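Local coordinates for periplasmic His/Glu/Gln/Arg/opine family-binding protein (Silicibacter pomeroyi, PDB 3I6V) that binds lysine in the cleft of a periplasmic solute-binding fold and probably delivers polar or basic amino acids to an ABC transporter, at residues W53-I57 with I68-M72; T6-E12 with T45-N51; P16-F20 with G29-E33; L60-Y65 with M182-E186. All blocks are in the same frame, centred on the assembly; numbering follows the deposited sequence. Where two conformers were deposited one is given.

Contact 1: W53-I57 with I68-M72; sequences WDSII and IIAGM. With LYS (lysine), chain B.
The W53 ring reaches A70 and M72 with its far end, while the bound lysine lies over one face and I56 CG2 over the opposite face. The ligand atom CE sits 3.6 Å above the ring plane, offset toward the rim. I56 CG2 is also toward the rim. At the far end of the indole W53 CZ3 comes within 3.2 Å of A70 O, and W53 CH2 touches M72 CE at 3.7 Å. Both partners meet the ring obliquely. A chi1 of -179° sets CG opposite the backbone N, which extends the indole from the turn toward A70 and M72. Its NE1 is hydrogen-bonded to the backbone O of A114.

Behind the ring the contact is apolar. M72 is extended through CG and then bends at chi3 (-84°), which brings its methyl among W53, I56 and I57. M72 CE is 3.6 Å from I57 CG1 and 3.8 Å from I56 CG2. I56 CD1 packs on the methyl of A70, 3.9 Å away. I68 CD1 lies against both I57 CG1 and the carbonyl of I56. No hydrogen bond crosses between the segments.

The contact forms part of the ligand pocket of a family 3 solute-binding protein. W53, G71 and M72 all line it. The ligand amino N donates to G71 O at 3.0 Å, and S73, R78, Q112 and I116 also bind the lysine. The chemistry implies a division of labour: the aromatic face packs on the aliphatic chain of the lysine, while backbone and polar groups bind its charged ends.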
loop_
_atom_site.group_PDB
_atom_site.type_symbol
_atom_site.label_atom_id
_atom_site.label_comp_id
_atom_site.label_asym_id
_atom_site.label_seq_id
_atom_site.Cartn_x
_atom_site.Cartn_y
_atom_site.Cartn_z
ATOM N N TRP A 53 1.619 -7.864 7.055
ATOM C CA TRP A 53 1.294 -6.464 7.318
ATOM C C TRP A 53 1.177 -6.147 8.806
ATOM O O TRP A 53 1.755 -5.161 9.264
ATOM C CB TRP A 53 0.022 -6.067 6.568
ATOM C CG TRP A 53 -0.332 -4.620 6.797
ATOM C CD1 TRP A 53 -1.228 -4.138 7.708
ATOM C CD2 TRP A 53 0.269 -3.477 6.172
ATOM N NE1 TRP A 53 -1.258 -2.762 7.659
ATOM C CE2 TRP A 53 -0.353 -2.331 6.720
ATOM C CE3 TRP A 53 1.246 -3.312 5.161
ATOM C CZ2 TRP A 53 -0.029 -1.030 6.305
ATOM C CZ3 TRP A 53 1.569 -2.018 4.740
ATOM C CH2 TRP A 53 0.928 -0.894 5.307
ATOM N N ASP A 54 0.480 -7.003 9.567
ATOM C CA ASP A 54 0.243 -6.778 11.011
ATOM C C ASP A 54 1.518 -6.502 11.796
ATOM O O ASP A 54 1.534 -5.680 12.730
ATOM C CB ASP A 54 -0.466 -7.982 11.660
ATOM C CG ASP A 54 -1.878 -8.206 11.107
ATOM O OD1 ASP A 54 -2.331 -7.379 10.286
ATOM O OD2 ASP A 54 -2.545 -9.225 11.477
ATOM N N SER A 55 2.604 -7.148 11.407
ATOM C CA SER A 55 3.824 -7.014 12.179
ATOM C C SER A 55 4.954 -6.326 11.364
ATOM O O SER A 55 6.097 -6.378 11.773
ATOM C CB SER A 55 4.270 -8.429 12.641
ATOM O OG SER A 55 4.523 -9.249 11.493
ATOM N N ILE A 56 4.639 -5.689 10.228
ATOM C CA ILE A 56 5.693 -5.172 9.338
ATOM C C ILE A 56 6.480 -4.012 9.978
ATOM O O ILE A 56 7.690 -3.872 9.747
ATOM C CB ILE A 56 5.144 -4.818 7.918
ATOM C CG1 ILE A 56 6.267 -4.821 6.886
ATOM C CG2 ILE A 56 4.269 -3.500 7.938
ATOM C CD1 ILE A 56 5.752 -5.012 5.431
ATOM N N ILE A 57 5.812 -3.209 10.802
ATOM C CA ILE A 57 6.507 -2.144 11.508
ATOM C C ILE A 57 7.361 -2.703 12.669
ATOM O O ILE A 57 8.548 -2.428 12.710
ATOM C CB ILE A 57 5.583 -0.979 11.922
ATOM C CG1 ILE A 57 5.160 -0.174 10.676
ATOM C CG2 ILE A 57 6.307 -0.048 12.929
ATOM C CD1 ILE A 57 4.237 1.072 11.001
ATOM N N ILE A 68 10.689 -0.657 4.760
ATOM C CA ILE A 68 9.339 -1.103 4.395
ATOM C C ILE A 68 8.978 -0.441 3.077
ATOM O O ILE A 68 9.013 0.780 2.991
ATOM C CB ILE A 68 8.306 -0.739 5.475
ATOM C CG1 ILE A 68 8.613 -1.499 6.768
ATOM C CG2 ILE A 68 6.868 -1.046 4.995
ATOM C CD1 ILE A 68 7.755 -1.012 7.958
ATOM N N ILE A 69 8.703 -1.240 2.041
ATOM C CA ILE A 69 8.226 -0.707 0.782
ATOM C C ILE A 69 7.010 -1.584 0.432
ATOM O O ILE A 69 7.150 -2.695 -0.100
ATOM C CB ILE A 69 9.343 -0.676 -0.300
ATOM C CG1 ILE A 69 8.853 -0.034 -1.606
ATOM C CG2 ILE A 69 9.998 -2.090 -0.507
ATOM C CD1 ILE A 69 9.995 0.123 -2.673
ATOM N N ALA A 70 5.828 -1.120 0.831
ATOM C CA ALA A 70 4.666 -2.005 0.975
ATOM C C ALA A 70 3.378 -1.192 0.936
ATOM O O ALA A 70 2.476 -1.401 1.756
ATOM C CB ALA A 70 4.762 -2.809 2.325
ATOM N N GLY A 71 3.299 -0.255 -0.005
ATOM C CA GLY A 71 2.114 0.618 -0.161
ATOM C C GLY A 71 1.696 1.358 1.108
ATOM O O GLY A 71 0.515 1.617 1.304
ATOM N N MET A 72 2.668 1.707 1.954
ATOM C CA MET A 72 2.394 2.281 3.298
ATOM C C MET A 72 2.311 3.808 3.174
ATOM O O MET A 72 3.290 4.426 2.771
ATOM C CB MET A 72 3.523 1.934 4.284
ATOM C CG MET A 72 3.283 2.415 5.789
ATOM S SD MET A 72 4.530 1.863 6.966
ATOM C CE MET A 72 3.867 0.252 7.310
HETATM N N LYS B . -1.929 3.046 2.233
HETATM C CA LYS B . -2.797 2.499 3.327
HETATM C C LYS B . -2.098 2.574 4.665
HETATM O O LYS B . -0.903 2.901 4.695
HETATM C CB LYS B . -3.197 1.034 3.019
HETATM C CG LYS B . -2.046 0.028 3.047
HETATM C CD LYS B . -2.570 -1.394 2.645
HETATM C CE LYS B . -1.460 -2.506 2.730
HETATM N NZ LYS B . -2.020 -3.857 2.213
HETATM O OXT LYS B . -2.711 2.287 5.733
#

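Contact 2: T6-E12 with T45-N51; sequences TVRMGTE and TCEWVKN. With LYS (lysine), chain B.
One face of the W48 ring carries M9 CB, 3.7 Å from the centroid of the six-membered ring and 15° off its normal. This is a CH-pi contact. T11 CG2 approaches the same indole obliquely. On the five-membered ring, NE1 bonds D36 of helix 30-42. A chi1 of -72° sets W48 CG opposite the carbonyl carbon, which lets the six-membered ring lie over M9 CB on the neighbouring strand.

M9 continues past the tryptophan, and its CG touches C46 CB at 3.8 Å. C46 CB also meets V7 CG1. V7, M9, T11, C46 and W48 thus share one face of the sheet, with helix 30-42 packed against it. On the other face R8 and E47 run side by side, pointing the same way. R8 CG lies 3.7 Å from E47 OE2, but the charged groups do not pair. R8 forms its salt bridge with D66 instead.

Strands 7-11 and 46-50 are parallel neighbours in register. Six backbone bonds link them in alternation, from V7 N to T45 O (2.9 Å) through to N51 N to T11 O (2.7 Å). Strand 67-68 flanks 7-11 on its other edge, giving the order 46-50, 7-11, 67-68 in the parallel part of the sheet. Helix 30-42 lies in the right-handed beta-alpha-beta crossover between the two strands.

At the C-terminal end E12 continues into the lysine pocket. Its extended chain brings OE1 to 2.7 Å from the ligand NZ, while Q112 bonds OE2. The chemistry implies that the C-terminal end of the central strand places a carboxylate to receive the ammonium group, consistent with a preference for basic ligands.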
loop_
_atom_site.group_PDB
_atom_site.type_symbol
_atom_site.label_atom_id
_atom_site.label_comp_id
_atom_site.label_asym_id
_atom_site.label_seq_id
_atom_site.Cartn_x
_atom_site.Cartn_y
_atom_site.Cartn_z
ATOM N N THR A 6 24.408 -4.979 2.031
ATOM C CA THR A 6 23.142 -5.525 1.475
ATOM C C THR A 6 21.990 -4.960 2.275
ATOM O O THR A 6 21.956 -5.082 3.512
ATOM C CB THR A 6 23.078 -7.067 1.570
ATOM O OG1 THR A 6 24.289 -7.619 1.052
ATOM C CG2 THR A 6 21.915 -7.635 0.759
ATOM N N VAL A 7 21.032 -4.366 1.580
ATOM C CA VAL A 7 19.846 -3.839 2.245
ATOM C C VAL A 7 18.704 -4.845 2.118
ATOM O O VAL A 7 18.367 -5.298 1.024
ATOM C CB VAL A 7 19.431 -2.439 1.717
ATOM C CG1 VAL A 7 19.120 -2.477 0.237
ATOM C CG2 VAL A 7 18.233 -1.892 2.506
ATOM N N ARG A 8 18.119 -5.204 3.247
ATOM C CA ARG A 8 16.982 -6.104 3.243
ATOM C C ARG A 8 15.689 -5.267 3.062
ATOM O O ARG A 8 15.343 -4.441 3.926
ATOM C CB ARG A 8 17.001 -6.922 4.525
ATOM C CG ARG A 8 18.141 -8.021 4.539
ATOM C CD ARG A 8 18.287 -8.574 5.955
ATOM N NE ARG A 8 18.489 -7.413 6.834
ATOM C CZ ARG A 8 18.341 -7.400 8.156
ATOM N NH1 ARG A 8 18.523 -6.259 8.816
ATOM N NH2 ARG A 8 18.015 -8.512 8.815
ATOM N N MET A 9 15.054 -5.420 1.903
ATOM C CA MET A 9 13.839 -4.685 1.553
ATOM C C MET A 9 12.629 -5.493 2.013
ATOM O O MET A 9 12.399 -6.599 1.504
ATOM C CB MET A 9 13.790 -4.421 0.034
ATOM C CG MET A 9 15.060 -3.698 -0.491
ATOM S SD MET A 9 15.151 -1.890 -0.228
ATOM C CE MET A 9 13.973 -1.370 -1.402
ATOM N N GLY A 10 11.886 -4.970 2.990
ATOM C CA GLY A 10 10.706 -5.649 3.525
ATOM C C GLY A 10 9.415 -5.231 2.813
ATOM O O GLY A 10 9.151 -4.034 2.627
ATOM N N THR A 11 8.598 -6.219 2.435
ATOM C CA THR A 11 7.319 -5.979 1.812
ATOM C C THR A 11 6.302 -7.012 2.286
ATOM O O THR A 11 6.679 -8.046 2.906
ATOM C CB THR A 11 7.420 -5.899 0.262
ATOM O OG1 THR A 11 6.224 -5.300 -0.259
ATOM C CG2 THR A 11 7.653 -7.283 -0.402
ATOM N N GLU A 12 5.020 -6.719 2.022
ATOM C CA GLU A 12 3.933 -7.575 2.459
ATOM C C GLU A 12 3.791 -8.818 1.542
ATOM O O GLU A 12 3.490 -9.891 2.024
ATOM C CB GLU A 12 2.614 -6.801 2.458
ATOM C CG GLU A 12 1.443 -7.547 3.062
ATOM C CD GLU A 12 0.110 -6.753 3.028
ATOM O OE1 GLU A 12 0.020 -5.676 2.383
ATOM O OE2 GLU A 12 -0.862 -7.231 3.639
ATOM N N THR A 45 23.099 -3.220 -2.935
ATOM C CA THR A 45 22.568 -4.494 -3.414
ATOM C C THR A 45 21.428 -4.872 -2.472
ATOM O O THR A 45 21.491 -4.637 -1.254
ATOM C CB THR A 45 23.644 -5.587 -3.418
ATOM O OG1 THR A 45 24.169 -5.689 -2.093
ATOM C CG2 THR A 45 24.784 -5.219 -4.365
ATOM N N CYS A 46 20.364 -5.426 -3.016
ATOM C CA CYS A 46 19.267 -5.744 -2.148
ATOM C C CYS A 46 18.815 -7.187 -2.161
ATOM O O CYS A 46 19.081 -7.941 -3.094
ATOM C CB CYS A 46 18.098 -4.809 -2.391
ATOM S SG CYS A 46 17.267 -5.022 -3.940
ATOM N N GLU A 47 18.127 -7.536 -1.089
ATOM C CA GLU A 47 17.549 -8.830 -0.904
ATOM C C GLU A 47 16.116 -8.556 -0.409
ATOM O O GLU A 47 15.887 -7.665 0.421
ATOM C CB GLU A 47 18.411 -9.571 0.117
ATOM C CG GLU A 47 17.701 -10.501 1.054
ATOM C CD GLU A 47 18.620 -11.019 2.163
ATOM O OE1 GLU A 47 19.857 -10.935 1.989
ATOM O OE2 GLU A 47 18.101 -11.491 3.217
ATOM N N TRP A 48 15.156 -9.278 -0.946
ATOM C CA TRP A 48 13.751 -9.050 -0.620
ATOM C C TRP A 48 13.272 -9.941 0.505
ATOM O O TRP A 48 13.590 -11.138 0.529
ATOM C CB TRP A 48 12.901 -9.223 -1.864
ATOM C CG TRP A 48 13.098 -8.102 -2.777
ATOM C CD1 TRP A 48 14.017 -8.009 -3.795
ATOM C CD2 TRP A 48 12.402 -6.862 -2.744
ATOM N NE1 TRP A 48 13.910 -6.780 -4.416
ATOM C CE2 TRP A 48 12.930 -6.053 -3.783
ATOM C CE3 TRP A 48 11.385 -6.354 -1.939
ATOM C CZ2 TRP A 48 12.455 -4.766 -4.049
ATOM C CZ3 TRP A 48 10.903 -5.077 -2.212
ATOM C CH2 TRP A 48 11.446 -4.295 -3.252
ATOM N N VAL A 49 12.522 -9.361 1.444
ATOM C CA VAL A 49 12.002 -10.102 2.608
ATOM C C VAL A 49 10.494 -9.890 2.675
ATOM O O VAL A 49 10.016 -8.751 2.543
ATOM C CB VAL A 49 12.680 -9.693 3.951
ATOM C CG1 VAL A 49 12.183 -10.579 5.140
ATOM C CG2 VAL A 49 14.207 -9.807 3.833
ATOM N N LYS A 50 9.747 -10.989 2.835
ATOM C CA LYS A 50 8.296 -10.940 2.920
ATOM C C LYS A 50 7.923 -10.895 4.375
ATOM O O LYS A 50 8.462 -11.647 5.159
ATOM C CB LYS A 50 7.678 -12.184 2.252
ATOM C CG LYS A 50 6.170 -12.329 2.436
ATOM C CD LYS A 50 5.706 -13.683 1.840
ATOM C CE LYS A 50 4.359 -14.129 2.439
ATOM N NZ LYS A 50 3.232 -13.687 1.596
ATOM N N ASN A 51 7.001 -10.015 4.759
ATOM C CA ASN A 51 6.553 -9.987 6.142
ATOM C C ASN A 51 5.072 -9.639 6.171
ATOM O O ASN A 51 4.650 -8.803 5.380
ATOM C CB ASN A 51 7.362 -8.932 6.953
ATOM C CG ASN A 51 7.220 -9.120 8.443
ATOM O OD1 ASN A 51 8.079 -9.714 9.074
ATOM N ND2 ASN A 51 6.125 -8.654 9.011
HETATM N N LYS B . -1.929 3.046 2.233
HETATM C CA LYS B . -2.797 2.499 3.327
HETATM C C LYS B . -2.098 2.574 4.665
HETATM O O LYS B . -0.903 2.901 4.695
HETATM C CB LYS B . -3.197 1.034 3.019
HETATM C CG LYS B . -2.046 0.028 3.047
HETATM C CD LYS B . -2.570 -1.394 2.645
HETATM C CE LYS B . -1.460 -2.506 2.730
HETATM N NZ LYS B . -2.020 -3.857 2.213
HETATM O OXT LYS B . -2.711 2.287 5.733
#

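Contact 3: P16-F20 with G29-E33; sequences PPYNF and GFERE
The backbone of 16-20 turns its carbonyls onto the first turn of helix 30-42: F30 N donates to P17 O at 3.0 Å, and E31 N donates to Y18 O at 2.8 Å. Both bonds are nearly straight. A cis peptide precedes P17, and Y18 and N19 form a classic beta bulge opposite Y15. G29 is the N-cap residue. A side chain there would clash with Y18 O and N19 CA.

E31 makes the main side-chain contact. Its extended chain passes alongside the Y18 carbonyl, with E31 CB 3.3 Å from Y18 O. At its end E31 OE1 receives a hydrogen bond from N19 ND2 of 2.9 Å. The amide and carboxylate planes are only 6° apart, and the donor comes nearly along the C-O axis of OE1. N19 has CG between the backbone N and the carbonyl carbon (chi1 62°), which directs its amide toward E31. N19 OD1 accepts from A14 N, so the amide is held at both ends. The other carboxylate oxygen, E31 OE2, bonds Y88 OH and G71 N. F20 CE1 meets G29 CA obliquely at 3.6 Å.

Replacing E31 by an alanine would probably leave N19 ND2, G71 N and Y88 OH without their shared partner, and the N19 amide held through OD1 alone among the bonds described.

The contact joins the small antiparallel sheet of strands 14-15, 19-21 and 27-28 to helix 30-42, close behind the ligand pocket. Its chemistry implies a second-shell role: one buried carboxylate, gripped by three partners, ties N19 to the G71 backbone, and G71 O in turn binds the lysine. Such bonds would probably favour the charged form of E31.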
loop_
_atom_site.group_PDB
_atom_site.type_symbol
_atom_site.label_atom_id
_atom_site.label_comp_id
_atom_site.label_asym_id
_atom_site.label_seq_id
_atom_site.Cartn_x
_atom_site.Cartn_y
_atom_site.Cartn_z
ATOM N N PRO A 16 -1.449 -6.667 -4.506
ATOM C CA PRO A 16 -1.267 -6.303 -5.916
ATOM C C PRO A 16 -2.062 -5.030 -6.284
ATOM O O PRO A 16 -3.145 -4.769 -5.736
ATOM C CB PRO A 16 -1.797 -7.554 -6.684
ATOM C CG PRO A 16 -2.760 -8.194 -5.730
ATOM C CD PRO A 16 -2.191 -7.938 -4.340
ATOM N N PRO A 17 -1.543 -4.218 -7.197
ATOM C CA PRO A 17 -0.352 -4.372 -7.966
ATOM C C PRO A 17 0.899 -3.737 -7.307
ATOM O O PRO A 17 1.965 -3.746 -7.929
ATOM C CB PRO A 17 -0.716 -3.643 -9.275
ATOM C CG PRO A 17 -1.641 -2.581 -8.862
ATOM C CD PRO A 17 -2.291 -3.011 -7.587
ATOM N N TYR A 18 0.771 -3.196 -6.087
ATOM C CA TYR A 18 1.944 -2.636 -5.391
ATOM C C TYR A 18 3.028 -3.694 -5.170
ATOM O O TYR A 18 4.189 -3.511 -5.560
ATOM C CB TYR A 18 1.534 -2.092 -4.004
ATOM C CG TYR A 18 0.527 -0.982 -4.049
ATOM C CD1 TYR A 18 -0.846 -1.261 -4.022
ATOM C CD2 TYR A 18 0.939 0.355 -4.104
ATOM C CE1 TYR A 18 -1.813 -0.217 -4.053
ATOM C CE2 TYR A 18 -0.013 1.428 -4.130
ATOM C CZ TYR A 18 -1.374 1.125 -4.090
ATOM O OH TYR A 18 -2.307 2.145 -4.107
ATOM N N ASN A 19 2.640 -4.774 -4.498
ATOM C CA ASN A 19 3.536 -5.881 -4.208
ATOM C C ASN A 19 2.776 -7.234 -4.130
ATOM O O ASN A 19 1.597 -7.289 -3.743
ATOM C CB ASN A 19 4.335 -5.631 -2.919
ATOM C CG ASN A 19 3.448 -5.512 -1.691
ATOM O OD1 ASN A 19 3.054 -6.534 -1.087
ATOM N ND2 ASN A 19 3.143 -4.272 -1.289
ATOM N N PHE A 20 3.451 -8.314 -4.517
ATOM C CA PHE A 20 2.839 -9.664 -4.440
ATOM C C PHE A 20 3.925 -10.725 -4.621
ATOM O O PHE A 20 5.029 -10.388 -5.044
ATOM C CB PHE A 20 1.636 -9.825 -5.416
ATOM C CG PHE A 20 1.983 -9.690 -6.881
ATOM C CD1 PHE A 20 1.980 -8.451 -7.501
ATOM C CD2 PHE A 20 2.248 -10.827 -7.661
ATOM C CE1 PHE A 20 2.300 -8.323 -8.859
ATOM C CE2 PHE A 20 2.548 -10.725 -9.021
ATOM C CZ PHE A 20 2.585 -9.473 -9.632
ATOM N N GLY A 29 5.700 -6.945 -8.641
ATOM C CA GLY A 29 4.830 -5.784 -8.508
ATOM C C GLY A 29 5.555 -4.472 -8.746
ATOM O O GLY A 29 6.746 -4.435 -9.011
ATOM N N PHE A 30 4.803 -3.385 -8.666
ATOM C CA PHE A 30 5.348 -2.034 -8.810
ATOM C C PHE A 30 6.583 -1.809 -7.939
ATOM O O PHE A 30 7.617 -1.306 -8.396
ATOM C CB PHE A 30 4.261 -0.999 -8.466
ATOM C CG PHE A 30 4.774 0.410 -8.420
ATOM C CD1 PHE A 30 5.079 1.088 -9.604
ATOM C CD2 PHE A 30 4.961 1.052 -7.197
ATOM C CE1 PHE A 30 5.552 2.401 -9.574
ATOM C CE2 PHE A 30 5.443 2.372 -7.140
ATOM C CZ PHE A 30 5.744 3.047 -8.317
ATOM N N GLU A 31 6.454 -2.206 -6.688
ATOM C CA GLU A 31 7.469 -1.984 -5.690
ATOM C C GLU A 31 8.694 -2.850 -5.839
ATOM O O GLU A 31 9.769 -2.462 -5.385
ATOM C CB GLU A 31 6.856 -2.100 -4.278
ATOM C CG GLU A 31 5.922 -0.898 -4.059
ATOM C CD GLU A 31 5.088 -0.975 -2.796
ATOM O OE1 GLU A 31 4.708 -2.097 -2.380
ATOM O OE2 GLU A 31 4.807 0.113 -2.226
ATOM N N ARG A 32 8.554 -4.020 -6.470
ATOM C CA ARG A 32 9.734 -4.824 -6.804
ATOM C C ARG A 32 10.558 -4.043 -7.809
ATOM O O ARG A 32 11.762 -3.897 -7.645
ATOM C CB ARG A 32 9.360 -6.181 -7.463
ATOM C CG ARG A 32 10.589 -6.946 -8.015
ATOM C CD ARG A 32 11.461 -7.323 -6.817
ATOM N NE ARG A 32 12.779 -7.904 -7.108
ATOM C CZ ARG A 32 13.066 -9.203 -6.992
ATOM N NH1 ARG A 32 12.108 -10.075 -6.662
ATOM N NH2 ARG A 32 14.310 -9.635 -7.221
ATOM N N GLU A 33 9.911 -3.597 -8.876
ATOM C CA GLU A 33 10.623 -2.860 -9.912
ATOM C C GLU A 33 11.197 -1.550 -9.360
ATOM O O GLU A 33 12.348 -1.164 -9.653
ATOM C CB GLU A 33 9.692 -2.549 -11.071
ATOM C CG GLU A 33 10.455 -2.085 -12.293
ATOM C CD GLU A 33 9.569 -1.663 -13.445
ATOM O OE1 GLU A 33 8.412 -2.128 -13.551
ATOM O OE2 GLU A 33 10.048 -0.857 -14.259
#

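Contact 4: L60-Y65 with M182-E186; sequences LVSGNY and MGLRE. With NA (sodium ion), chain C.
R185 and L60 carry this contact. The guanidinium of R185 uses one nitrogen, NH1, for two backbone carbonyls: L60 O at 2.9 Å and Y65 O at 2.8 Å. Both acceptors lie at its edge, within 4° of its plane. The arginine chain bends at chi3 (-70°), which folds its end over the end of helix 56-61. On the way R185 CG passes L60 CG at 4.1 Å. L60 CD2 rests on the strand backbone, 3.6 Å from L184 C.

The helix ends here in a Schellman motif. G63 has positive phi, and its N bonds L60 O at 3.0 Å. R185 NH1 reaches the same oxygen from the opposite face of the carbonyl plane, so L60 O, at the C-terminal end of the helix, is gripped by two donors. R185 NH2 forms salt bridges with D66 and D188, which probably fix the rotation of the guanidinium. Were R185 an alanine, Y65 O would probably lose this donor and D188 a positive partner, while D66 would keep R8.

V61 gives a smaller contact, with V61 O 3.9 Å from R185 CD. Next along the chain, E186 OE2 binds the sodium ion at 2.4 Å, together with D79, I82 and D83.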
loop_
_atom_site.group_PDB
_atom_site.type_symbol
_atom_site.label_atom_id
_atom_site.label_comp_id
_atom_site.label_asym_id
_atom_site.label_seq_id
_atom_site.Cartn_x
_atom_site.Cartn_y
_atom_site.Cartn_z
ATOM N N LEU A 60 10.498 -4.396 11.346
ATOM C CA LEU A 60 11.515 -3.442 10.901
ATOM C C LEU A 60 12.277 -2.940 12.118
ATOM O O LEU A 60 13.515 -2.907 12.120
ATOM C CB LEU A 60 10.874 -2.221 10.185
ATOM C CG LEU A 60 11.782 -0.985 9.995
ATOM C CD1 LEU A 60 12.848 -1.272 8.944
ATOM C CD2 LEU A 60 10.980 0.243 9.548
ATOM N N VAL A 61 11.536 -2.523 13.140
ATOM C CA VAL A 61 12.166 -1.964 14.359
ATOM C C VAL A 61 13.123 -2.986 15.025
ATOM O O VAL A 61 14.175 -2.599 15.506
ATOM C CB VAL A 61 11.084 -1.411 15.353
ATOM C CG1 VAL A 61 11.693 -1.024 16.718
ATOM C CG2 VAL A 61 10.362 -0.190 14.722
ATOM N N SER A 62 12.780 -4.286 14.999
ATOM C CA SER A 62 13.589 -5.330 15.641
ATOM C C SER A 62 14.762 -5.774 14.773
ATOM O O SER A 62 15.571 -6.612 15.190
ATOM C CB SER A 62 12.726 -6.553 16.007
ATOM O OG SER A 62 11.606 -6.167 16.778
ATOM N N GLY A 63 14.838 -5.239 13.548
ATOM C CA GLY A 63 15.974 -5.509 12.694
ATOM C C GLY A 63 15.871 -6.725 11.790
ATOM O O GLY A 63 16.891 -7.161 11.276
ATOM N N ASN A 64 14.659 -7.249 11.554
ATOM C CA ASN A 64 14.465 -8.345 10.586
ATOM C C ASN A 64 14.759 -7.974 9.138
ATOM O O ASN A 64 15.072 -8.848 8.309
ATOM C CB ASN A 64 13.050 -8.923 10.647
ATOM C CG ASN A 64 12.738 -9.608 11.974
ATOM O OD1 ASN A 64 13.420 -9.411 12.975
ATOM N ND2 ASN A 64 11.662 -10.397 11.981
ATOM N N TYR A 65 14.619 -6.686 8.816
ATOM C CA TYR A 65 14.945 -6.158 7.499
ATOM C C TYR A 65 15.174 -4.659 7.711
ATOM O O TYR A 65 15.084 -4.178 8.853
ATOM C CB TYR A 65 13.825 -6.416 6.455
ATOM C CG TYR A 65 12.455 -6.355 7.064
ATOM C CD1 TYR A 65 11.881 -7.497 7.632
ATOM C CD2 TYR A 65 11.738 -5.145 7.125
ATOM C CE1 TYR A 65 10.625 -7.454 8.242
ATOM C CE2 TYR A 65 10.452 -5.092 7.737
ATOM C CZ TYR A 65 9.915 -6.245 8.289
ATOM O OH TYR A 65 8.687 -6.253 8.903
ATOM N N MET A 182 8.636 5.006 1.692
ATOM C CA MET A 182 9.362 3.883 2.316
ATOM C C MET A 182 9.564 4.203 3.763
ATOM O O MET A 182 9.900 5.366 4.119
ATOM C CB MET A 182 10.771 3.673 1.690
ATOM C CG MET A 182 10.797 3.275 0.198
ATOM S SD MET A 182 12.470 3.152 -0.586
ATOM C CE MET A 182 13.236 2.231 0.744
ATOM N N GLY A 183 9.430 3.183 4.593
ATOM C CA GLY A 183 9.655 3.318 6.020
ATOM C C GLY A 183 11.018 2.745 6.380
ATOM O O GLY A 183 11.450 1.744 5.813
ATOM N N LEU A 184 11.719 3.401 7.299
ATOM C CA LEU A 184 12.997 2.910 7.819
ATOM C C LEU A 184 13.087 3.183 9.305
ATOM O O LEU A 184 12.339 4.020 9.823
ATOM C CB LEU A 184 14.180 3.631 7.162
ATOM C CG LEU A 184 14.342 3.372 5.659
ATOM C CD1 LEU A 184 13.659 4.502 4.891
ATOM C CD2 LEU A 184 15.830 3.321 5.342
ATOM N N ARG A 185 14.049 2.546 9.976
ATOM C CA ARG A 185 14.228 2.803 11.404
ATOM C C ARG A 185 14.657 4.259 11.576
ATOM O O ARG A 185 15.329 4.824 10.697
ATOM C CB ARG A 185 15.293 1.891 12.043
ATOM C CG ARG A 185 14.854 0.394 12.251
ATOM C CD ARG A 185 16.054 -0.437 12.835
ATOM N NE ARG A 185 17.120 -0.609 11.822
ATOM C CZ ARG A 185 17.060 -1.500 10.825
ATOM N NH1 ARG A 185 15.998 -2.309 10.707
ATOM N NH2 ARG A 185 18.050 -1.576 9.939
ATOM N N GLU A 186 14.287 4.850 12.709
ATOM C CA GLU A 186 14.659 6.256 12.983
ATOM C C GLU A 186 16.161 6.466 13.178
ATOM O O GLU A 186 16.635 7.594 13.093
ATOM C CB GLU A 186 13.880 6.790 14.194
ATOM C CG GLU A 186 12.359 6.769 13.893
ATOM C CD GLU A 186 11.483 7.146 15.087
ATOM O OE1 GLU A 186 11.809 6.826 16.259
ATOM O OE2 GLU A 186 10.435 7.747 14.828
HETATM NA NA NA C . 9.653 9.200 13.096
#

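All four contacts lie in the same lobe of the protein, around the parallel sheet 46-50, 7-11, 67-68. Along the chain contact 3 falls between the two strands of contact 2. Contact 1 follows, and contact 4 crosses it, because their segments alternate; both use helix 56-61. Contacts 1 and 4 have centres about 10 Å apart; for contacts 1 and 2, and 2 and 4, the centres are about 11 Å apart. Contacts 3 and 4 are the most distant pair, about 19 Å between centres, and do not touch. Contacts 1 and 2 both reach the lysine. Contact 3 backs the pocket, and contact 4 connects helix 56-61 to the strand that leads to the sodium site.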